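Local atomic coordinates of KLLA0E02245p (Kluyveromyces lactis, PDB entry 4GPS), a protein that removes NAD caps and N7-methylguanosine caps from RNA 5' ends and degrades RNA as a 5'-3' exoribonuclease, using divalent metal cations. Residues A[198-202]-A[211-215]. Residues are numbered along the deposited sequence; the frame is centred on the assembly and turned at random.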
ATOM      1  N   LEU A 198      -2.192   4.106  15.563  1.00 45.39           N
ATOM      2  CA  LEU A 198      -2.370   4.833  14.311  1.00 44.21           C
ATOM      3  C   LEU A 198      -2.997   6.185  14.634  1.00 45.67           C
ATOM      4  O   LEU A 198      -3.905   6.275  15.476  1.00 45.70           O
ATOM      5  CB  LEU A 198      -3.322   4.074  13.357  1.00 46.47           C
ATOM      6  CG  LEU A 198      -3.770   4.822  12.083  1.00 48.24           C
ATOM      7  CD1 LEU A 198      -2.514   5.305  11.340  1.00 57.31           C
ATOM      8  CD2 LEU A 198      -4.564   3.935  11.160  1.00 44.89           C
ATOM      9  N   SER A 199      -2.531   7.223  13.949  1.00 38.88           N
ATOM     10  CA  SER A 199      -3.064   8.550  14.135  1.00 39.93           C
ATOM     11  C   SER A 199      -3.125   9.197  12.749  1.00 43.01           C
ATOM     12  O   SER A 199      -2.122   9.254  12.028  1.00 41.69           O
ATOM     13  CB  SER A 199      -2.135   9.332  15.068  1.00 44.36           C
ATOM     14  OG  SER A 199      -2.617  10.634  15.281  1.00 50.03           O
ATOM     15  N   LEU A 200      -4.296   9.695  12.375  1.00 39.12           N
ATOM     16  CA  LEU A 200      -4.447  10.288  11.058  1.00 38.86           C
ATOM     17  C   LEU A 200      -5.459  11.420  11.123  1.00 41.58           C
ATOM     18  O   LEU A 200      -6.086  11.626  12.156  1.00 43.79           O
ATOM     19  CB  LEU A 200      -4.949   9.216  10.047  1.00 42.08           C
ATOM     20  CG  LEU A 200      -4.042   8.048   9.619  1.00 43.49           C
ATOM     21  CD1 LEU A 200      -4.783   7.018   8.760  1.00 37.79           C
ATOM     22  CD2 LEU A 200      -2.899   8.619   8.854  1.00 42.96           C
ATOM     23  N   LEU A 201      -5.616  12.135  10.006  1.00 46.40           N
ATOM     24  CA  LEU A 201      -6.587  13.216   9.865  1.00 45.47           C
ATOM     25  C   LEU A 201      -7.540  12.800   8.767  1.00 46.69           C
ATOM     26  O   LEU A 201      -7.123  12.276   7.730  1.00 49.94           O
ATOM     27  CB  LEU A 201      -5.918  14.524   9.457  1.00 46.53           C
ATOM     28  CG  LEU A 201      -4.989  15.163  10.484  1.00 52.65           C
ATOM     29  CD1 LEU A 201      -4.698  16.584  10.015  1.00 54.07           C
ATOM     30  CD2 LEU A 201      -5.636  15.187  11.882  1.00 45.20           C
ATOM     31  N   MET A 202      -8.822  13.020   8.998  1.00 44.05           N
ATOM     32  CA  MET A 202      -9.817  12.649   8.018  1.00 45.41           C
ATOM     33  C   MET A 202     -10.772  13.797   7.942  1.00 47.56           C
ATOM     34  O   MET A 202     -11.383  14.181   8.948  1.00 45.34           O
ATOM     35  CB  MET A 202     -10.507  11.346   8.430  1.00 48.35           C
ATOM     36  CG  MET A 202      -9.534  10.183   8.376  1.00 48.73           C
ATOM     37  SD  MET A 202     -10.168   8.509   8.588  1.00 50.06           S
ATOM     38  CE  MET A 202     -11.508   8.587   7.613  1.00 50.21           C
ATOM     39  N   LEU A 211     -11.514  12.867   2.833  1.00 41.30           N
ATOM     40  CA  LEU A 211     -10.111  12.936   2.476  1.00 42.34           C
ATOM     41  C   LEU A 211      -9.269  12.520   3.659  1.00 41.94           C
ATOM     42  O   LEU A 211      -9.406  13.080   4.734  1.00 43.59           O
ATOM     43  CB  LEU A 211      -9.740  14.368   2.086  1.00 43.40           C
ATOM     44  CG  LEU A 211      -8.266  14.611   1.770  1.00 45.62           C
ATOM     45  CD1 LEU A 211      -7.840  13.750   0.602  1.00 42.21           C
ATOM     46  CD2 LEU A 211      -8.059  16.084   1.432  1.00 49.52           C
ATOM     47  N   ILE A 212      -8.401  11.535   3.467  1.00 44.96           N
ATOM     48  CA  ILE A 212      -7.509  11.074   4.534  1.00 44.22           C
ATOM     49  C   ILE A 212      -6.142  11.728   4.339  1.00 47.27           C
ATOM     50  O   ILE A 212      -5.681  11.860   3.200  1.00 45.87           O
ATOM     51  CB  ILE A 212      -7.305   9.541   4.480  1.00 40.00           C
ATOM     52  CG1 ILE A 212      -8.648   8.831   4.603  1.00 40.58           C
ATOM     53  CG2 ILE A 212      -6.356   9.097   5.592  1.00 38.03           C
ATOM     54  CD1 ILE A 212      -8.551   7.328   4.680  1.00 41.99           C
ATOM     55  N   SER A 213      -5.510  12.139   5.438  1.00 48.70           N
ATOM     56  CA  SER A 213      -4.166  12.740   5.406  1.00 53.68           C
ATOM     57  C   SER A 213      -3.491  12.602   6.787  1.00 55.53           C
ATOM     58  O   SER A 213      -4.050  11.980   7.674  1.00 57.01           O
ATOM     59  CB  SER A 213      -4.232  14.212   4.981  1.00 53.84           C
ATOM     60  OG  SER A 213      -5.027  14.979   5.873  1.00 55.93           O
ATOM     61  N   VAL A 214      -2.298  13.151   6.970  1.00 59.47           N
ATOM     62  CA  VAL A 214      -1.617  13.044   8.260  1.00 67.90           C
ATOM     63  C   VAL A 214      -1.119  14.358   8.802  1.00 70.58           C
ATOM     64  O   VAL A 214      -1.202  15.376   8.126  1.00 69.83           O
ATOM     65  CB  VAL A 214      -0.358  12.168   8.187  1.00 72.74           C
ATOM     66  CG1 VAL A 214      -0.647  10.779   8.700  1.00 75.65           C
ATOM     67  CG2 VAL A 214       0.182  12.167   6.765  1.00 66.20           C
ATOM     68  N   ASP A 215      -0.555  14.279  10.016  1.00 76.80           N
ATOM     69  CA  ASP A 215       0.062  15.392  10.763  1.00 80.46           C
ATOM     70  C   ASP A 215      -0.932  16.325  11.456  1.00 78.82           C
ATOM     71  O   ASP A 215      -0.546  17.158  12.285  1.00 75.43           O
ATOM     72  CB  ASP A 215       0.976  16.224   9.846  1.00 82.46           C
ATOM     73  CG  ASP A 215       2.303  16.596  10.500  1.00 85.77           C
ATOM     74  OD1 ASP A 215       2.330  16.939  11.711  1.00 87.80           O
ATOM     75  OD2 ASP A 215       3.325  16.565   9.780  1.00 84.02           O
TER
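A single reciprocal pair of backbone hydrogen bonds, between L201 and S213, supplies the only two hydrogen bonds between 198-202 and 211-215, with weak CA-H...O contacts besides, and the second strand of this antiparallel beta hairpin ends at S213. The hairpin belongs to the RAI1-like PD-(D/E)XK nuclease fold and lies away from the metal-binding residues and the probable substrate-binding residues. It illustrates how a short hairpin can join its neighbours in a larger sheet: L200 and M202 bond through their backbones to V402 and F400 of strand 399-404, whereas I212 bonds to V179 of strand 176-181, which runs parallel to strand 210-213. The L201 N to S213 O bond is 2.8 Å long and nearly straight, 165° at the hydrogen, although the donor sits 33° off the carbonyl plane. The return bond, S213 N to L201 O, is equally short, and its donor tilts less from the plane of the L201 carbonyl. Next to this pair, M202 and I212 form a non-hydrogen-bonded pair, with M202 CA making a CA-H...O contact to L211 O. Their side chains run alongside each other in the same direction, M202 CG lying 4.1 Å from I212 CG1; the bend of the methionine at chi3, 44°, brings CE beside the same carbon. The other branch of the isoleucine, CG2, stands anti to its own N and meets L200 CD1 at 4.1 Å, and both I212 and M202 also touch F178. Replacing I212 by an alanine removes both branches and would probably leave M202 CG and L200 CD1 without their apolar neighbour on this strand. The opposite face carries L201 and S213, where the serine hydroxyl OG packs 3.7 Å from L201 CB.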